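Side-chain contacts in OxyA protein (Actinoplanes teichomyceticus, PDB 5HH3), which is a haem-dependent cytochrome P450 that probably catalyses a phenolic coupling step cyclising the peptide precursor of a glycopeptide antibiotic: residues B[97-102]-B[344-349]; B[107-112]-B[156-161]; B[240-245]-B[283-288]. All blocks are in the same frame, centred on the assembly; numbering follows the deposited sequence.

In the fold
All three contacts gather round the haem. Contact 1 lies at the propionate edge and carries the axial cysteine, whereas contact 3 lies over the face that holds the iron-bound water; their centres are about 19 Å apart and their nearest atoms about 6 Å. The iron joins them: Cys348 of contact 1 binds it, and the water on it is hydrogen-bonded to Gln242 of contact 3. Contact 2 lies further out, but its Phe110 side chain still comes within about 4 Å of the haem, and it touches contact 1, with Leu349 O 3.6 Å from Phe110 CB. Along the chain, 97-102 with 344-349 closes a long loop inside which the other two contacts follow in series.

Contact 1 (B[97-102]-B[344-349]); sequences PEHTRL and GIHHCL. With HEM (protoporphyrin IX containing Fe), chain G.
His99 and His346 meet beside one haem propionate and hold its two oxygens separately. His99 NE2 donates to O2A of the haem at 2.7 Å in a nearly straight bond (169°), and His346 ND1 donates to O1A of the haem at 2.7 Å. O1A lies in the plane of the His346 ring, at its edge. Histidine suits both places, because a flat ring can offer an N-H from its rim to the carboxylate while its face packs on a neighbour. The rings are oblique, their planes 50° apart, with His99 CD2 3.4 Å from His346 CE1; His346 NE2 lies over one His99 face and His99 CE1 over one His346 face, both offset toward the rim. A chi1 of 177° swings the His99 imidazole away from its backbone N and out to the propionate. Ile345 contributes both backbone and side chain: its O is 3.2 Å from His99 CE1, and its apolar branch CG1-CD1 runs past the same ring, CD1 to His99 ND1 being 4.0 Å. Three residues on, Cys348 binds the haem iron through SG at 2.2 Å, so this is the cysteine-ligand loop of the P450 signature. The contact thus joins helix 98-106, helix C of the P450 fold, to the loop leading into helix 351-368, with Leu349 resting on Arg103 and Val106 of helix 98-106.

Contact 2 (B[107-112]-B[156-161]); sequences APAFAV and CDFLGI
Phe158, in the last turn of helix 142-159, reaches across to Ala109 and Phe110. Just before it, Asp157 points its carboxylate to a different side, where its acid is matched by a base and an amide: OD2 forms a salt bridge with Arg163 and OD1 accepts from Gln166. Phe158 itself carries the contact. Its CG is anti to the backbone N (chi1 172°), which sends the ring outward so that its far end, CE2 and CZ, does the touching. CE2 lies 3.6 Å from Phe110 CE2, and CZ stands over one Phe110 face, offset toward the rim. The two side chains cross at about a right angle, but the ring planes are 44° apart and the centroids 5.1 Å, an oblique pair rather than a stack. Flat apolar rings suit this buried place between a helix end and a loop, and Phe110 also comes within about 4 Å of the haem. At its own edge, in plane, the Phe158 ring meets Ala109 O, 3.4 Å from CZ; the small methyl of Ala109 lets the ring come up to that carbonyl and adds a looser apolar touch. In P450 terms the contact ties the end of helix E to the short link between helices C and D, with Met211 of helix 211-219 against both Ala109 and Phe158. Gly160 then leaves the helix with positive phi (81°), a conformation glycine adopts easily, in a Schellman motif: Ile161 N bonds back to Cys156 O at 3.0 Å and Gly160 N to Asp157 O at 2.9 Å.

Contact 3 (B[240-245]-B[283-288]); sequences ADQVAR and TTDEKT. With HEM (protoporphyrin IX containing Fe), chain G; ACT (acetate ion), chain O.
Gln242 lays its side chain over pyrrole ring C of the haem, CD 3.8 Å from C3C of the haem, and spends its amide NE2 on two acceptors. One is Asp285 OD2 at 2.9 Å, met from well above the carboxylate plane, the amide and carboxylate planes standing 79° apart; the other is water 1, the iron ligand, 3.0 Å from NE2. The chain is bent at chi2 (-97°), which folds the amide back over the porphyrin. A glutamine can accept at one end as it donates at the other: water 2 gives hydrogen bonds to both O and OE1 of Gln242 and accepts from Thr284 OG1. Arg245 is a long planar donor that serves three partners at once: NH1 donates to Thr284 O at 2.8 Å, NE forms a salt bridge with Asp241 OD2 at 2.8 Å, and NH2 holds an acetate, probably from the crystallisation liquor. Asp241 and Gln242 probably occupy the place in the long distal helix where many P450s carry an acid-alcohol pair. Helix 142-159 packs on 240-245, in the middle of helix 225-256, and helix 314-318 on the loop between helix 274-282 and strand 291-293.

Contact 1 (B[97-102]-B[344-349])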
# COMPACT_ATOMS: atom_id res chain seq x y z
N PRO B 97 9.34 -24.06 7.70
CA PRO B 97 10.70 -24.49 7.49
C PRO B 97 11.38 -23.90 6.25
O PRO B 97 12.59 -24.05 6.16
CB PRO B 97 10.52 -25.99 7.29
CG PRO B 97 9.23 -26.09 6.55
CD PRO B 97 8.37 -24.98 7.07
N GLU B 98 10.66 -23.23 5.35
CA GLU B 98 11.28 -22.71 4.10
C GLU B 98 12.35 -21.67 4.42
O GLU B 98 13.43 -21.67 3.83
CB GLU B 98 10.25 -22.12 3.12
CG GLU B 98 9.27 -23.13 2.53
CD GLU B 98 7.97 -23.28 3.32
OE1 GLU B 98 7.84 -22.82 4.48
OE2 GLU B 98 7.06 -23.91 2.79
N HIS B 99 12.03 -20.78 5.34
CA HIS B 99 12.98 -19.80 5.83
C HIS B 99 14.30 -20.42 6.35
O HIS B 99 15.39 -20.07 5.89
CB HIS B 99 12.34 -18.92 6.91
CG HIS B 99 13.29 -17.95 7.48
ND1 HIS B 99 14.03 -18.22 8.61
CD2 HIS B 99 13.73 -16.76 7.01
CE1 HIS B 99 14.86 -17.21 8.84
NE2 HIS B 99 14.69 -16.31 7.89
N THR B 100 14.17 -21.38 7.26
CA THR B 100 15.32 -22.15 7.80
C THR B 100 16.15 -22.84 6.74
O THR B 100 17.38 -22.79 6.76
CB THR B 100 14.83 -23.27 8.76
OG1 THR B 100 13.76 -22.77 9.55
CG2 THR B 100 15.95 -23.74 9.67
N ARG B 101 15.46 -23.55 5.85
CA ARG B 101 16.11 -24.31 4.81
C ARG B 101 16.94 -23.42 3.88
O ARG B 101 18.08 -23.76 3.57
CB ARG B 101 15.10 -25.19 4.06
CG ARG B 101 14.57 -26.32 4.94
CD ARG B 101 13.26 -26.95 4.47
NE ARG B 101 13.02 -28.21 5.15
CZ ARG B 101 11.95 -29.00 5.02
NH1 ARG B 101 10.91 -28.64 4.25
NH2 ARG B 101 11.90 -30.14 5.69
N LEU B 102 16.40 -22.28 3.46
CA LEU B 102 17.15 -21.36 2.58
C LEU B 102 18.23 -20.60 3.35
O LEU B 102 19.37 -20.51 2.90
CB LEU B 102 16.24 -20.39 1.83
CG LEU B 102 16.94 -19.32 0.95
CD1 LEU B 102 17.87 -19.93 -0.09
CD2 LEU B 102 15.89 -18.42 0.29
N GLY B 344 15.64 -12.18 16.48
CA GLY B 344 15.02 -13.48 16.19
C GLY B 344 15.51 -14.06 14.87
O GLY B 344 16.55 -13.67 14.37
N ILE B 345 14.73 -14.96 14.28
CA ILE B 345 15.18 -15.74 13.11
C ILE B 345 15.44 -14.86 11.84
O ILE B 345 16.23 -15.23 10.97
CB ILE B 345 14.21 -16.92 12.80
CG1 ILE B 345 12.85 -16.43 12.25
CG2 ILE B 345 14.00 -17.82 14.03
CD1 ILE B 345 11.87 -17.54 11.94
N HIS B 346 14.79 -13.70 11.74
CA HIS B 346 14.97 -12.80 10.62
C HIS B 346 16.04 -11.71 10.81
O HIS B 346 16.17 -10.83 9.94
CB HIS B 346 13.63 -12.17 10.21
CG HIS B 346 12.63 -13.14 9.68
ND1 HIS B 346 12.62 -13.56 8.37
CD2 HIS B 346 11.59 -13.77 10.28
CE1 HIS B 346 11.62 -14.40 8.19
NE2 HIS B 346 10.98 -14.55 9.33
N HIS B 347 16.86 -11.80 11.86
CA HIS B 347 17.89 -10.83 12.13
C HIS B 347 18.83 -10.72 10.93
O HIS B 347 19.10 -11.72 10.25
CB HIS B 347 18.64 -11.16 13.43
CG HIS B 347 19.63 -12.28 13.33
ND1 HIS B 347 20.95 -12.06 13.00
CD2 HIS B 347 19.51 -13.62 13.53
CE1 HIS B 347 21.60 -13.22 12.99
NE2 HIS B 347 20.75 -14.18 13.31
N CYS B 348 19.30 -9.50 10.67
CA CYS B 348 20.03 -9.21 9.44
C CYS B 348 21.04 -10.30 9.06
O CYS B 348 21.99 -10.53 9.79
CB CYS B 348 20.75 -7.87 9.53
SG CYS B 348 21.37 -7.34 7.91
N LEU B 349 20.85 -10.94 7.92
CA LEU B 349 21.86 -11.86 7.38
C LEU B 349 23.18 -11.15 7.03
O LEU B 349 24.26 -11.73 7.17
CB LEU B 349 21.32 -12.57 6.13
CG LEU B 349 22.22 -13.63 5.46
CD1 LEU B 349 22.55 -14.75 6.43
CD2 LEU B 349 21.56 -14.16 4.22
CHA HEM G . 17.19 -8.38 7.38
CHB HEM G . 20.79 -8.68 4.14
CHC HEM G . 22.49 -4.38 5.67
CHD HEM G . 18.94 -4.15 8.93
C1A HEM G . 18.01 -8.80 6.36
C2A HEM G . 17.76 -9.96 5.57
C3A HEM G . 18.78 -10.06 4.67
C4A HEM G . 19.65 -8.95 4.89
CMA HEM G . 18.94 -11.12 3.61
CAA HEM G . 16.59 -10.92 5.73
CBA HEM G . 16.97 -11.99 6.75
CGA HEM G . 15.87 -13.00 7.03
O1A HEM G . 14.66 -12.75 6.83
O2A HEM G . 16.18 -14.13 7.50
C1B HEM G . 21.58 -7.52 4.26
C2B HEM G . 22.72 -7.23 3.44
C3B HEM G . 23.22 -6.01 3.86
C4B HEM G . 22.32 -5.58 4.97
CMB HEM G . 23.29 -8.10 2.34
CAB HEM G . 24.40 -5.23 3.42
CBB HEM G . 25.36 -5.62 2.57
C1C HEM G . 21.67 -3.91 6.69
C2C HEM G . 21.85 -2.69 7.37
C3C HEM G . 20.81 -2.61 8.32
C4C HEM G . 20.04 -3.81 8.18
CMC HEM G . 22.93 -1.66 7.11
CAC HEM G . 20.51 -1.56 9.32
CBC HEM G . 21.23 -0.47 9.57
C1D HEM G . 18.19 -5.31 8.72
C2D HEM G . 16.99 -5.58 9.53
C3D HEM G . 16.49 -6.75 9.11
C4D HEM G . 17.41 -7.19 8.04
CMD HEM G . 16.36 -4.74 10.63
CAD HEM G . 15.25 -7.43 9.66
CBD HEM G . 13.93 -6.95 9.03
CGD HEM G . 12.73 -7.69 9.65
O1D HEM G . 11.56 -7.50 9.27
O2D HEM G . 12.84 -8.51 10.57
NA HEM G . 19.18 -8.20 5.94
NB HEM G . 21.41 -6.54 5.15
NC HEM G . 20.61 -4.59 7.21
ND HEM G . 18.43 -6.32 7.86
FE HEM G . 19.86 -6.43 6.57
O HOH W 1 18.58 -5.64 5.11

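Contact 2 (B[107-112]-B[156-161])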
# COMPACT_ATOMS: atom_id res chain seq x y z
N ALA B 107 23.95 -18.74 4.78
CA ALA B 107 24.66 -18.22 5.96
C ALA B 107 26.21 -18.37 5.94
O ALA B 107 26.89 -17.48 6.38
CB ALA B 107 24.08 -18.78 7.27
N PRO B 108 26.75 -19.49 5.40
CA PRO B 108 28.20 -19.64 5.31
C PRO B 108 28.96 -18.50 4.59
O PRO B 108 30.10 -18.20 4.95
CB PRO B 108 28.35 -20.94 4.53
CG PRO B 108 27.16 -21.73 4.98
CD PRO B 108 26.06 -20.73 5.00
N ALA B 109 28.32 -17.89 3.59
CA ALA B 109 28.94 -16.77 2.87
C ALA B 109 29.12 -15.52 3.75
O ALA B 109 29.93 -14.66 3.43
CB ALA B 109 28.11 -16.41 1.64
N PHE B 110 28.35 -15.41 4.83
CA PHE B 110 28.40 -14.23 5.71
C PHE B 110 29.07 -14.51 7.05
O PHE B 110 28.98 -13.71 7.98
CB PHE B 110 26.98 -13.67 5.91
CG PHE B 110 26.30 -13.27 4.62
CD1 PHE B 110 25.62 -14.21 3.85
CD2 PHE B 110 26.36 -11.96 4.15
CE1 PHE B 110 24.99 -13.85 2.66
CE2 PHE B 110 25.73 -11.59 2.97
CZ PHE B 110 25.04 -12.54 2.22
N ALA B 111 29.78 -15.64 7.13
CA ALA B 111 30.52 -16.03 8.34
C ALA B 111 31.70 -15.09 8.67
O ALA B 111 32.16 -14.33 7.82
CB ALA B 111 31.04 -17.46 8.19
N VAL B 112 32.19 -15.20 9.91
CA VAL B 112 33.20 -14.31 10.49
C VAL B 112 34.51 -14.43 9.73
O VAL B 112 35.05 -13.43 9.27
CB VAL B 112 33.42 -14.60 12.00
CG1 VAL B 112 34.72 -13.99 12.52
CG2 VAL B 112 32.24 -14.06 12.81
N CYS B 156 29.40 -5.70 -4.87
CA CYS B 156 29.77 -6.43 -6.09
C CYS B 156 31.06 -7.25 -5.92
O CYS B 156 31.12 -8.38 -6.38
CB CYS B 156 29.88 -5.52 -7.32
SG CYS B 156 28.28 -4.89 -7.87
N ASP B 157 32.08 -6.68 -5.25
CA ASP B 157 33.31 -7.44 -4.92
C ASP B 157 32.99 -8.66 -4.04
O ASP B 157 33.50 -9.74 -4.30
CB ASP B 157 34.37 -6.57 -4.21
CG ASP B 157 35.04 -5.56 -5.13
OD1 ASP B 157 34.85 -5.60 -6.37
OD2 ASP B 157 35.79 -4.71 -4.61
N PHE B 158 32.11 -8.49 -3.06
CA PHE B 158 31.70 -9.60 -2.19
C PHE B 158 31.06 -10.72 -3.01
O PHE B 158 31.35 -11.90 -2.78
CB PHE B 158 30.79 -9.08 -1.08
CG PHE B 158 30.15 -10.16 -0.25
CD1 PHE B 158 30.88 -10.81 0.74
CD2 PHE B 158 28.82 -10.51 -0.44
CE1 PHE B 158 30.29 -11.80 1.52
CE2 PHE B 158 28.23 -11.50 0.33
CZ PHE B 158 28.96 -12.14 1.32
N LEU B 159 30.24 -10.36 -3.99
CA LEU B 159 29.67 -11.32 -4.93
C LEU B 159 30.66 -11.89 -5.96
O LEU B 159 30.33 -12.88 -6.61
CB LEU B 159 28.51 -10.71 -5.71
CG LEU B 159 27.28 -10.32 -4.91
CD1 LEU B 159 26.27 -9.80 -5.91
CD2 LEU B 159 26.72 -11.51 -4.13
N GLY B 160 31.82 -11.27 -6.13
CA GLY B 160 32.78 -11.71 -7.11
C GLY B 160 32.48 -11.23 -8.52
O GLY B 160 32.94 -11.85 -9.48
N ILE B 161 31.72 -10.14 -8.68
CA ILE B 161 31.50 -9.58 -10.01
C ILE B 161 32.83 -8.91 -10.43
O ILE B 161 33.36 -8.11 -9.66
CB ILE B 161 30.36 -8.53 -10.05
CG1 ILE B 161 29.06 -9.02 -9.38
CG2 ILE B 161 30.07 -8.10 -11.48
CD1 ILE B 161 28.55 -10.35 -9.89

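Contact 3 (B[240-245]-B[283-288])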
# COMPACT_ATOMS: atom_id res chain seq x y z
N ALA B 240 23.09 -3.14 -0.81
CA ALA B 240 23.87 -1.97 -1.24
C ALA B 240 23.18 -0.65 -0.85
O ALA B 240 23.85 0.28 -0.41
CB ALA B 240 24.10 -2.01 -2.73
N ASP B 241 21.86 -0.60 -1.01
CA ASP B 241 21.03 0.54 -0.60
C ASP B 241 21.16 0.86 0.88
O ASP B 241 21.40 2.03 1.24
CB ASP B 241 19.54 0.33 -0.94
CG ASP B 241 18.71 1.57 -0.67
OD1 ASP B 241 18.70 2.45 -1.53
OD2 ASP B 241 18.09 1.67 0.41
N GLN B 242 21.04 -0.17 1.71
CA GLN B 242 21.21 -0.06 3.16
C GLN B 242 22.59 0.52 3.52
O GLN B 242 22.69 1.43 4.34
CB GLN B 242 21.06 -1.42 3.85
CG GLN B 242 19.65 -2.00 3.88
CD GLN B 242 18.91 -1.74 5.19
OE1 GLN B 242 19.06 -0.68 5.86
NE2 GLN B 242 18.08 -2.69 5.57
N VAL B 243 23.63 -0.01 2.86
CA VAL B 243 24.99 0.41 3.14
C VAL B 243 25.23 1.85 2.68
O VAL B 243 25.81 2.62 3.40
CB VAL B 243 26.01 -0.55 2.51
CG1 VAL B 243 27.43 0.02 2.58
CG2 VAL B 243 25.93 -1.92 3.20
N ALA B 244 24.80 2.18 1.46
CA ALA B 244 24.94 3.53 0.94
C ALA B 244 24.23 4.57 1.80
O ALA B 244 24.81 5.63 2.10
CB ALA B 244 24.44 3.62 -0.49
N ARG B 245 22.99 4.28 2.22
CA ARG B 245 22.23 5.22 3.04
C ARG B 245 22.87 5.46 4.39
O ARG B 245 22.90 6.59 4.87
CB ARG B 245 20.76 4.79 3.19
CG ARG B 245 19.94 5.02 1.92
CD ARG B 245 18.45 4.72 2.08
NE ARG B 245 18.19 3.39 2.61
CZ ARG B 245 18.00 3.06 3.89
NH1 ARG B 245 18.03 3.95 4.89
NH2 ARG B 245 17.79 1.79 4.17
N THR B 283 20.30 4.62 13.34
CA THR B 283 19.20 3.66 13.06
C THR B 283 18.57 3.90 11.68
O THR B 283 17.42 4.36 11.59
CB THR B 283 18.12 3.69 14.18
OG1 THR B 283 18.76 3.41 15.44
CG2 THR B 283 17.03 2.64 13.93
N THR B 284 19.33 3.59 10.63
CA THR B 284 18.94 3.96 9.27
C THR B 284 17.89 3.02 8.64
O THR B 284 17.36 3.33 7.58
CB THR B 284 20.17 4.08 8.34
OG1 THR B 284 20.97 2.89 8.42
CG2 THR B 284 21.02 5.29 8.74
N ASP B 285 17.59 1.90 9.30
CA ASP B 285 16.40 1.09 8.99
C ASP B 285 15.48 1.16 10.22
O ASP B 285 15.67 0.45 11.20
CB ASP B 285 16.82 -0.35 8.67
CG ASP B 285 15.76 -1.13 7.86
OD1 ASP B 285 14.72 -0.55 7.45
OD2 ASP B 285 15.98 -2.34 7.60
N GLU B 286 14.50 2.06 10.17
CA GLU B 286 13.76 2.46 11.36
C GLU B 286 12.73 1.46 11.88
O GLU B 286 12.35 1.54 13.06
CB GLU B 286 13.07 3.80 11.14
CG GLU B 286 14.00 5.00 11.02
CD GLU B 286 14.33 5.39 9.58
OE1 GLU B 286 14.07 4.59 8.65
OE2 GLU B 286 14.87 6.51 9.37
N LYS B 287 12.25 0.55 11.03
CA LYS B 287 11.24 -0.43 11.46
C LYS B 287 11.37 -1.76 10.72
O LYS B 287 11.98 -1.82 9.67
CB LYS B 287 9.84 0.13 11.28
CG LYS B 287 9.57 0.65 9.90
CD LYS B 287 8.18 1.22 9.79
CE LYS B 287 8.01 1.91 8.46
NZ LYS B 287 8.01 0.91 7.35
N THR B 288 10.82 -2.81 11.32
CA THR B 288 10.83 -4.15 10.72
C THR B 288 9.62 -4.26 9.82
O THR B 288 8.69 -3.45 9.91
CB THR B 288 10.70 -5.25 11.81
OG1 THR B 288 9.60 -4.93 12.67
CG2 THR B 288 11.95 -5.38 12.63
CHA HEM G . 17.19 -8.38 7.38
CHB HEM G . 20.79 -8.68 4.14
CHC HEM G . 22.49 -4.38 5.67
CHD HEM G . 18.94 -4.15 8.93
C1A HEM G . 18.01 -8.80 6.36
C2A HEM G . 17.76 -9.96 5.57
C3A HEM G . 18.78 -10.06 4.67
C4A HEM G . 19.65 -8.95 4.89
CMA HEM G . 18.94 -11.12 3.61
CAA HEM G . 16.59 -10.92 5.73
CBA HEM G . 16.97 -11.99 6.75
CGA HEM G . 15.87 -13.00 7.03
O1A HEM G . 14.66 -12.75 6.83
O2A HEM G . 16.18 -14.13 7.50
C1B HEM G . 21.58 -7.52 4.26
C2B HEM G . 22.72 -7.23 3.44
C3B HEM G . 23.22 -6.01 3.86
C4B HEM G . 22.32 -5.58 4.97
CMB HEM G . 23.29 -8.10 2.34
CAB HEM G . 24.40 -5.23 3.42
CBB HEM G . 25.36 -5.62 2.57
C1C HEM G . 21.67 -3.91 6.69
C2C HEM G . 21.85 -2.69 7.37
C3C HEM G . 20.81 -2.61 8.32
C4C HEM G . 20.04 -3.81 8.18
CMC HEM G . 22.93 -1.66 7.11
CAC HEM G . 20.51 -1.56 9.32
CBC HEM G . 21.23 -0.47 9.57
C1D HEM G . 18.19 -5.31 8.72
C2D HEM G . 16.99 -5.58 9.53
C3D HEM G . 16.49 -6.75 9.11
C4D HEM G . 17.41 -7.19 8.04
CMD HEM G . 16.36 -4.74 10.63
CAD HEM G . 15.25 -7.43 9.66
CBD HEM G . 13.93 -6.95 9.03
CGD HEM G . 12.73 -7.69 9.65
O1D HEM G . 11.56 -7.50 9.27
O2D HEM G . 12.84 -8.51 10.57
NA HEM G . 19.18 -8.20 5.94
NB HEM G . 21.41 -6.54 5.15
NC HEM G . 20.61 -4.59 7.21
ND HEM G . 18.43 -6.32 7.86
FE HEM G . 19.86 -6.43 6.57
C ACT O . 16.24 -1.24 1.79
O ACT O . 16.15 -1.61 0.60
OXT ACT O . 17.11 -0.41 2.16
CH3 ACT O . 15.28 -1.80 2.80
O HOH W 2 20.60 1.63 6.13
O HOH W 1 18.58 -5.64 5.11